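Local coordinates for protein afamin (Homo sapiens, PDB 6FAK) that carries hydrophobic molecules in body fluids, binds vitamin E and keeps lipidated Wnt proteins soluble and active, at residues A[505-517]-A[556-570]. Numbering follows the deposited sequence.
Sequences QDLFTFHADMCQS and VDKCCKAESPEVCFN
Phe510 meets Phe569 chiefly through its methylene: CB of Phe510 stands over the centre of the Phe569 ring, 3.5 Å from the centroid and 15° off the normal, a CH-pi contact. With CG anti to the backbone N (chi1 -179°), the ring of Phe510 swings past this seat toward Val556 and Cys560, and the two ring planes meet obliquely at 33°. There CG2 of Val556 covers one face of the Phe510 ring, off-centre, 4.0 Å from Phe510 CD2. Beyond the far end of the ring lies the disulfide: Cys560 SG approaches Phe510 CZ obliquely at 3.7 Å, while Cys515 SG sits at the ring's edge, in plane. The Cys515–Cys560 bridge itself ties the loop covalently to Cys560, and CB of Pro565 rests 3.7 Å from Cys515 SG. Ala512 sets its methyl beside CD of Pro565, and the side chain of Glu566 crosses the loop, its CB near Phe510 O and its OE1 3.7 Å from Ala512 N, too long to count as a hydrogen bond.

At the other end of the loop, the carbonyl O of Phe508 lies 3.7 Å from CE1 of Phe569, whose ring is also packed against Phe552 and Val555 of helix 542-560. The backbone N of Phe510, near this ring, is buried without a hydrogen-bonding partner. An alanine at Phe569 would take away the surface on which Phe510 CB sits and is likely to open a gap between the loop and helix 542-560, letting the Phe510 ring shift.

Next to Cys560 in the chain, Cys559 is bonded to Cys568. Adjacent cysteines, each in its own disulfide, are the double-disulfide motif of the serum albumin family: here Cys515–Cys560 pins the loop before helix 521-536, and Cys559–Cys568 joins helices 542-560 and 565-572 of the third albumin domain.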
ATOM      1  N   GLN A 505     -11.525   3.099 -32.355  1.00 32.66           N
ATOM      2  CA  GLN A 505     -10.891   1.960 -32.980  1.00 34.92           C
ATOM      3  C   GLN A 505      -9.394   1.965 -32.741  1.00 33.17           C
ATOM      4  O   GLN A 505      -8.805   0.919 -32.636  1.00 32.62           O
ATOM      5  CB  GLN A 505     -11.269   1.901 -34.470  1.00 41.50           C
ATOM      6  CG  GLN A 505     -11.055   0.556 -35.129  1.00 54.86           C
ATOM      7  CD  GLN A 505     -12.055   0.260 -36.257  1.00 65.55           C
ATOM      8  OE1 GLN A 505     -13.274   0.220 -36.037  1.00 69.93           O
ATOM      9  NE2 GLN A 505     -11.536   0.035 -37.461  1.00 66.71           N
ATOM     10  N   ASP A 506      -8.787   3.117 -32.552  1.00 34.08           N
ATOM     11  CA  ASP A 506      -7.366   3.187 -32.244  1.00 37.43           C
ATOM     12  C   ASP A 506      -6.931   2.546 -30.943  1.00 37.71           C
ATOM     13  O   ASP A 506      -5.751   2.197 -30.816  1.00 36.30           O
ATOM     14  CB  ASP A 506      -6.842   4.626 -32.255  1.00 46.77           C
ATOM     15  CG  ASP A 506      -5.292   4.677 -32.414  1.00 59.73           C
ATOM     16  OD1 ASP A 506      -4.788   4.271 -33.497  1.00 65.83           O
ATOM     17  OD2 ASP A 506      -4.582   5.086 -31.458  1.00 63.69           O
ATOM     18  N   LEU A 507      -7.841   2.402 -29.961  1.00 35.50           N
ATOM     19  CA  LEU A 507      -7.510   1.683 -28.703  1.00 34.12           C
ATOM     20  C   LEU A 507      -7.233   0.220 -28.978  1.00 33.50           C
ATOM     21  O   LEU A 507      -6.619  -0.484 -28.154  1.00 33.26           O
ATOM     22  CB  LEU A 507      -8.674   1.789 -27.696  1.00 34.55           C
ATOM     23  CG  LEU A 507      -8.510   2.786 -26.521  1.00 37.09           C
ATOM     24  CD1 LEU A 507      -7.916   4.109 -26.949  1.00 41.09           C
ATOM     25  CD2 LEU A 507      -9.837   2.997 -25.837  1.00 35.06           C
ATOM     26  N   PHE A 508      -7.740  -0.281 -30.103  1.00 33.29           N
ATOM     27  CA  PHE A 508      -7.615  -1.695 -30.401  1.00 34.92           C
ATOM     28  C   PHE A 508      -6.734  -1.957 -31.623  1.00 38.27           C
ATOM     29  O   PHE A 508      -6.763  -3.045 -32.212  1.00 37.75           O
ATOM     30  CB  PHE A 508      -8.986  -2.263 -30.594  1.00 33.14           C
ATOM     31  CG  PHE A 508      -9.941  -1.950 -29.463  1.00 33.38           C
ATOM     32  CD1 PHE A 508      -9.948  -2.716 -28.321  1.00 32.90           C
ATOM     33  CD2 PHE A 508     -10.815  -0.879 -29.537  1.00 32.49           C
ATOM     34  CE1 PHE A 508     -10.819  -2.444 -27.296  1.00 31.96           C
ATOM     35  CE2 PHE A 508     -11.681  -0.618 -28.517  1.00 32.08           C
ATOM     36  CZ  PHE A 508     -11.665  -1.398 -27.386  1.00 31.90           C
ATOM     37  N   THR A 509      -5.943  -0.957 -31.982  1.00 43.48           N
ATOM     38  CA  THR A 509      -5.076  -1.031 -33.153  1.00 49.76           C
ATOM     39  C   THR A 509      -3.662  -1.181 -32.667  1.00 50.82           C
ATOM     40  O   THR A 509      -3.202  -0.425 -31.832  1.00 57.00           O
ATOM     41  CB  THR A 509      -5.182   0.243 -34.001  1.00 52.01           C
ATOM     42  OG1 THR A 509      -6.534   0.382 -34.446  1.00 50.34           O
ATOM     43  CG2 THR A 509      -4.259   0.181 -35.190  1.00 56.08           C
ATOM     44  N   PHE A 510      -2.976  -2.165 -33.211  1.00 53.77           N
ATOM     45  CA  PHE A 510      -1.581  -2.373 -32.943  1.00 57.35           C
ATOM     46  C   PHE A 510      -0.799  -1.537 -33.958  1.00 62.29           C
ATOM     47  O   PHE A 510      -1.072  -1.583 -35.167  1.00 63.96           O
ATOM     48  CB  PHE A 510      -1.270  -3.851 -33.084  1.00 67.74           C
ATOM     49  CG  PHE A 510       0.155  -4.189 -32.812  1.00 82.64           C
ATOM     50  CD1 PHE A 510       1.039  -4.391 -33.869  1.00 85.65           C
ATOM     51  CD2 PHE A 510       0.622  -4.293 -31.502  1.00 86.25           C
ATOM     52  CE1 PHE A 510       2.362  -4.696 -33.628  1.00 91.52           C
ATOM     53  CE2 PHE A 510       1.951  -4.605 -31.253  1.00 88.68           C
ATOM     54  CZ  PHE A 510       2.824  -4.804 -32.316  1.00 89.21           C
ATOM     55  N   HIS A 511       0.170  -0.783 -33.455  1.00 65.92           N
ATOM     56  CA  HIS A 511       1.047   0.050 -34.274  1.00 69.82           C
ATOM     57  C   HIS A 511       2.437  -0.570 -34.346  1.00 66.84           C
ATOM     58  O   HIS A 511       2.878  -1.239 -33.401  1.00 58.72           O
ATOM     59  CB  HIS A 511       1.156   1.464 -33.688  1.00 74.61           C
ATOM     60  CG  HIS A 511      -0.154   2.167 -33.568  1.00 81.71           C
ATOM     61  ND1 HIS A 511      -0.863   2.218 -32.388  1.00 86.39           N
ATOM     62  CD2 HIS A 511      -0.899   2.829 -34.486  1.00 88.33           C
ATOM     63  CE1 HIS A 511      -1.983   2.894 -32.579  1.00 89.36           C
ATOM     64  NE2 HIS A 511      -2.029   3.274 -33.845  1.00 91.87           N
ATOM     65  N   ALA A 512       3.126  -0.281 -35.454  1.00 75.79           N
ATOM     66  CA  ALA A 512       4.401  -0.920 -35.823  1.00 85.58           C
ATOM     67  C   ALA A 512       5.529  -0.705 -34.808  1.00 96.38           C
ATOM     68  O   ALA A 512       6.323  -1.621 -34.565  1.00 98.52           O
ATOM     69  CB  ALA A 512       4.837  -0.456 -37.205  1.00 83.98           C
ATOM     70  N   ASP A 513       5.582   0.492 -34.217  1.00 99.12           N
ATOM     71  CA  ASP A 513       6.563   0.815 -33.155  1.00108.68           C
ATOM     72  C   ASP A 513       6.547  -0.133 -31.944  1.00112.49           C
ATOM     73  O   ASP A 513       7.579  -0.307 -31.288  1.00114.71           O
ATOM     74  CB  ASP A 513       6.417   2.278 -32.686  1.00114.35           C
ATOM     75  CG  ASP A 513       5.008   2.618 -32.214  1.00120.08           C
ATOM     76  OD1 ASP A 513       4.700   2.396 -31.023  1.00125.32           O
ATOM     77  OD2 ASP A 513       4.214   3.121 -33.040  1.00118.81           O
ATOM     78  N   MET A 514       5.393  -0.747 -31.663  1.00119.68           N
ATOM     79  CA  MET A 514       5.239  -1.675 -30.531  1.00111.28           C
ATOM     80  C   MET A 514       5.920  -3.043 -30.738  1.00101.25           C
ATOM     81  O   MET A 514       6.035  -3.804 -29.780  1.00 85.36           O
ATOM     82  CB  MET A 514       3.747  -1.886 -30.197  1.00112.12           C
ATOM     83  CG  MET A 514       2.960  -0.630 -29.808  1.00113.16           C
ATOM     84  SD  MET A 514       1.174  -0.924 -29.643  1.00114.46           S
ATOM     85  CE  MET A 514       0.542   0.753 -29.694  1.00 99.14           C
ATOM     86  N   CYS A 515       6.352  -3.369 -31.965  1.00106.64           N
ATOM     87  CA  CYS A 515       7.094  -4.628 -32.223  1.00105.27           C
ATOM     88  C   CYS A 515       8.514  -4.546 -31.690  1.00107.21           C
ATOM     89  O   CYS A 515       9.326  -3.792 -32.223  1.00118.19           O
ATOM     90  CB  CYS A 515       7.153  -4.966 -33.718  1.00 95.27           C
ATOM     91  SG  CYS A 515       5.610  -5.595 -34.406  1.00 99.16           S
ATOM     92  N   GLN A 516       8.800  -5.326 -30.645  1.00109.86           N
ATOM     93  CA  GLN A 516      10.100  -5.306 -29.944  1.00109.82           C
ATOM     94  C   GLN A 516      10.075  -6.219 -28.709  1.00116.54           C
ATOM     95  O   GLN A 516       9.032  -6.788 -28.370  1.00111.78           O
ATOM     96  CB  GLN A 516      10.476  -3.878 -29.507  1.00 99.47           C
ATOM     97  CG  GLN A 516       9.358  -3.123 -28.798  1.00 95.36           C
ATOM     98  CD  GLN A 516       9.716  -1.687 -28.503  1.00 97.52           C
ATOM     99  OE1 GLN A 516      10.887  -1.312 -28.509  1.00102.51           O
ATOM    100  NE2 GLN A 516       8.706  -0.874 -28.229  1.00 93.18           N
ATOM    101  N   SER A 517      11.231  -6.363 -28.061  1.00126.10           N
ATOM    102  CA  SER A 517      11.324  -6.929 -26.710  1.00134.64           C
ATOM    103  C   SER A 517      11.383  -5.767 -25.726  1.00137.17           C
ATOM    104  O   SER A 517      12.307  -4.954 -25.798  1.00147.33           O
ATOM    105  CB  SER A 517      12.578  -7.801 -26.552  1.00133.66           C
ATOM    106  OG  SER A 517      12.413  -9.067 -27.165  1.00134.92           O
ATOM    107  N   VAL A 556      -0.678 -10.485 -33.429  1.00 45.07           N
ATOM    108  CA  VAL A 556       0.462  -9.625 -33.037  1.00 50.84           C
ATOM    109  C   VAL A 556       1.817 -10.313 -33.155  1.00 48.67           C
ATOM    110  O   VAL A 556       2.754  -9.753 -33.699  1.00 49.18           O
ATOM    111  CB  VAL A 556       0.298  -9.125 -31.574  1.00 53.77           C
ATOM    112  CG1 VAL A 556       1.619  -8.623 -30.994  1.00 55.46           C
ATOM    113  CG2 VAL A 556      -0.773  -8.039 -31.520  1.00 56.80           C
ATOM    114  N   ASP A 557       1.912 -11.515 -32.628  1.00 48.74           N
ATOM    115  CA  ASP A 557       3.150 -12.270 -32.682  1.00 51.16           C
ATOM    116  C   ASP A 557       3.624 -12.538 -34.119  1.00 55.53           C
ATOM    117  O   ASP A 557       4.832 -12.496 -34.401  1.00 57.40           O
ATOM    118  CB  ASP A 557       2.971 -13.613 -31.955  1.00 57.78           C
ATOM    119  CG  ASP A 557       4.243 -14.451 -31.953  1.00 66.11           C
ATOM    120  OD1 ASP A 557       5.306 -13.875 -31.675  1.00 81.31           O
ATOM    121  OD2 ASP A 557       4.186 -15.670 -32.235  1.00 71.53           O
ATOM    122  N   LYS A 558       2.678 -12.851 -35.007  1.00 52.88           N
ATOM    123  CA  LYS A 558       2.998 -13.166 -36.401  1.00 53.86           C
ATOM    124  C   LYS A 558       3.412 -11.905 -37.111  1.00 56.61           C
ATOM    125  O   LYS A 558       4.442 -11.874 -37.767  1.00 63.70           O
ATOM    126  CB  LYS A 558       1.796 -13.772 -37.150  1.00 48.72           C
ATOM    127  CG  LYS A 558       1.275 -15.088 -36.611  1.00 49.99           C
ATOM    128  CD  LYS A 558       2.327 -16.172 -36.563  1.00 56.37           C
ATOM    129  CE  LYS A 558       1.705 -17.571 -36.607  1.00 63.86           C
ATOM    130  NZ  LYS A 558       1.247 -18.038 -35.264  1.00 64.41           N
ATOM    131  N   CYS A 559       2.598 -10.865 -36.979  1.00 56.36           N
ATOM    132  CA  CYS A 559       2.787  -9.651 -37.750  1.00 59.74           C
ATOM    133  C   CYS A 559       4.065  -8.877 -37.419  1.00 68.42           C
ATOM    134  O   CYS A 559       4.595  -8.182 -38.279  1.00 73.39           O
ATOM    135  CB  CYS A 559       1.570  -8.765 -37.617  1.00 56.06           C
ATOM    136  SG  CYS A 559       0.130  -9.486 -38.420  1.00 51.30           S
ATOM    137  N   CYS A 560       4.566  -9.003 -36.195  1.00 72.33           N
ATOM    138  CA  CYS A 560       5.891  -8.482 -35.869  1.00 81.10           C
ATOM    139  C   CYS A 560       6.979  -9.163 -36.704  1.00 88.51           C
ATOM    140  O   CYS A 560       7.911  -8.510 -37.166  1.00 97.03           O
ATOM    141  CB  CYS A 560       6.171  -8.595 -34.369  1.00 82.70           C
ATOM    142  SG  CYS A 560       5.273  -7.350 -33.411  1.00 91.45           S
ATOM    143  N   LYS A 561       6.818 -10.463 -36.924  1.00 84.92           N
ATOM    144  CA  LYS A 561       7.684 -11.242 -37.795  1.00 84.88           C
ATOM    145  C   LYS A 561       7.167 -11.164 -39.243  1.00 95.18           C
ATOM    146  O   LYS A 561       6.812 -12.194 -39.830  1.00114.00           O
ATOM    147  CB  LYS A 561       7.710 -12.703 -37.309  1.00 86.13           C
ATOM    148  CG  LYS A 561       8.064 -12.876 -35.838  1.00 85.72           C
ATOM    149  CD  LYS A 561       8.143 -14.348 -35.475  1.00 92.57           C
ATOM    150  CE  LYS A 561       8.773 -14.570 -34.103  1.00102.88           C
ATOM    151  NZ  LYS A 561       9.693 -15.747 -34.094  1.00106.48           N
ATOM    152  N   ALA A 562       7.113  -9.955 -39.814  1.00 88.32           N
ATOM    153  CA  ALA A 562       6.520  -9.759 -41.157  1.00 90.36           C
ATOM    154  C   ALA A 562       7.056  -8.630 -42.063  1.00102.18           C
ATOM    155  O   ALA A 562       6.894  -8.731 -43.286  1.00107.58           O
ATOM    156  CB  ALA A 562       5.008  -9.617 -41.032  1.00 87.80           C
ATOM    157  N   GLU A 563       7.672  -7.583 -41.492  1.00128.54           N
ATOM    158  CA  GLU A 563       8.033  -6.326 -42.204  1.00124.79           C
ATOM    159  C   GLU A 563       6.777  -5.587 -42.730  1.00121.53           C
ATOM    160  O   GLU A 563       5.946  -6.162 -43.448  1.00117.37           O
ATOM    161  CB  GLU A 563       9.087  -6.547 -43.314  1.00124.72           C
ATOM    162  CG  GLU A 563      10.518  -6.111 -42.967  1.00127.63           C
ATOM    163  CD  GLU A 563      11.426  -7.238 -42.485  1.00122.55           C
ATOM    164  OE1 GLU A 563      11.421  -8.331 -43.096  1.00118.08           O
ATOM    165  OE2 GLU A 563      12.179  -7.017 -41.514  1.00121.07           O
ATOM    166  N   SER A 564       6.671  -4.304 -42.374  1.00118.32           N
ATOM    167  CA  SER A 564       5.389  -3.578 -42.325  1.00111.72           C
ATOM    168  C   SER A 564       4.375  -4.339 -41.454  1.00 98.68           C
ATOM    169  O   SER A 564       3.409  -4.913 -41.972  1.00 92.10           O
ATOM    170  CB  SER A 564       4.818  -3.308 -43.723  1.00117.03           C
ATOM    171  OG  SER A 564       3.554  -2.669 -43.624  1.00115.49           O
ATOM    172  N   PRO A 565       4.601  -4.362 -40.127  1.00 93.36           N
ATOM    173  CA  PRO A 565       3.713  -5.126 -39.245  1.00 88.76           C
ATOM    174  C   PRO A 565       2.262  -4.634 -39.136  1.00 83.33           C
ATOM    175  O   PRO A 565       1.370  -5.439 -38.852  1.00 80.75           O
ATOM    176  CB  PRO A 565       4.406  -5.012 -37.876  1.00 93.42           C
ATOM    177  CG  PRO A 565       5.834  -4.752 -38.206  1.00 99.36           C
ATOM    178  CD  PRO A 565       5.743  -3.815 -39.371  1.00100.60           C
ATOM    179  N   GLU A 566       2.024  -3.343 -39.346  1.00 82.30           N
ATOM    180  CA  GLU A 566       0.693  -2.768 -39.084  1.00 83.65           C
ATOM    181  C   GLU A 566      -0.350  -3.064 -40.166  1.00 81.44           C
ATOM    182  O   GLU A 566      -1.523  -3.322 -39.849  1.00 82.52           O
ATOM    183  CB  GLU A 566       0.772  -1.274 -38.755  1.00 87.50           C
ATOM    184  CG  GLU A 566       1.391  -0.365 -39.808  1.00 92.12           C
ATOM    185  CD  GLU A 566       1.298   1.096 -39.410  1.00 94.36           C
ATOM    186  OE1 GLU A 566       1.243   1.392 -38.187  1.00 86.08           O
ATOM    187  OE2 GLU A 566       1.278   1.946 -40.329  1.00101.77           O
ATOM    188  N   VAL A 567       0.065  -3.064 -41.431  1.00 79.63           N
ATOM    189  CA  VAL A 567      -0.803  -3.565 -42.500  1.00 81.20           C
ATOM    190  C   VAL A 567      -1.162  -5.033 -42.270  1.00 74.23           C
ATOM    191  O   VAL A 567      -2.281  -5.434 -42.576  1.00 79.26           O
ATOM    192  CB  VAL A 567      -0.185  -3.380 -43.905  1.00 94.25           C
ATOM    193  CG1 VAL A 567       0.951  -4.362 -44.149  1.00 95.30           C
ATOM    194  CG2 VAL A 567      -1.251  -3.514 -44.992  1.00 98.54           C
ATOM    195  N   CYS A 568      -0.221  -5.813 -41.722  1.00 65.95           N
ATOM    196  CA  CYS A 568      -0.444  -7.232 -41.439  1.00 62.75           C
ATOM    197  C   CYS A 568      -1.533  -7.352 -40.394  1.00 66.78           C
ATOM    198  O   CYS A 568      -2.467  -8.142 -40.562  1.00 60.90           O
ATOM    199  CB  CYS A 568       0.851  -7.926 -40.972  1.00 62.17           C
ATOM    200  SG  CYS A 568       0.680  -9.649 -40.393  1.00 66.05           S
ATOM    201  N   PHE A 569      -1.409  -6.552 -39.320  1.00 67.14           N
ATOM    202  CA  PHE A 569      -2.369  -6.576 -38.220  1.00 65.71           C
ATOM    203  C   PHE A 569      -3.800  -6.279 -38.652  1.00 66.55           C
ATOM    204  O   PHE A 569      -4.719  -7.011 -38.287  1.00 71.34           O
ATOM    205  CB  PHE A 569      -1.983  -5.570 -37.136  1.00 71.97           C
ATOM    206  CG  PHE A 569      -2.836  -5.676 -35.908  1.00 71.13           C
ATOM    207  CD1 PHE A 569      -4.016  -4.942 -35.797  1.00 71.53           C
ATOM    208  CD2 PHE A 569      -2.481  -6.535 -34.878  1.00 69.82           C
ATOM    209  CE1 PHE A 569      -4.809  -5.048 -34.666  1.00 72.15           C
ATOM    210  CE2 PHE A 569      -3.272  -6.641 -33.743  1.00 74.07           C
ATOM    211  CZ  PHE A 569      -4.438  -5.899 -33.640  1.00 71.19           C
ATOM    212  N   ASN A 570      -3.984  -5.206 -39.418  1.00 69.56           N
ATOM    213  CA  ASN A 570      -5.319  -4.812 -39.875  1.00 74.33           C
ATOM    214  C   ASN A 570      -5.961  -5.807 -40.843  1.00 80.08           C
ATOM    215  O   ASN A 570      -7.181  -5.964 -40.821  1.00 90.41           O
ATOM    216  CB  ASN A 570      -5.309  -3.401 -40.480  1.00 82.88           C
ATOM    217  CG  ASN A 570      -5.025  -2.313 -39.444  1.00 83.15           C
ATOM    218  OD1 ASN A 570      -5.272  -2.482 -38.244  1.00 83.60           O
ATOM    219  ND2 ASN A 570      -4.502  -1.188 -39.910  1.00 82.12           N
TER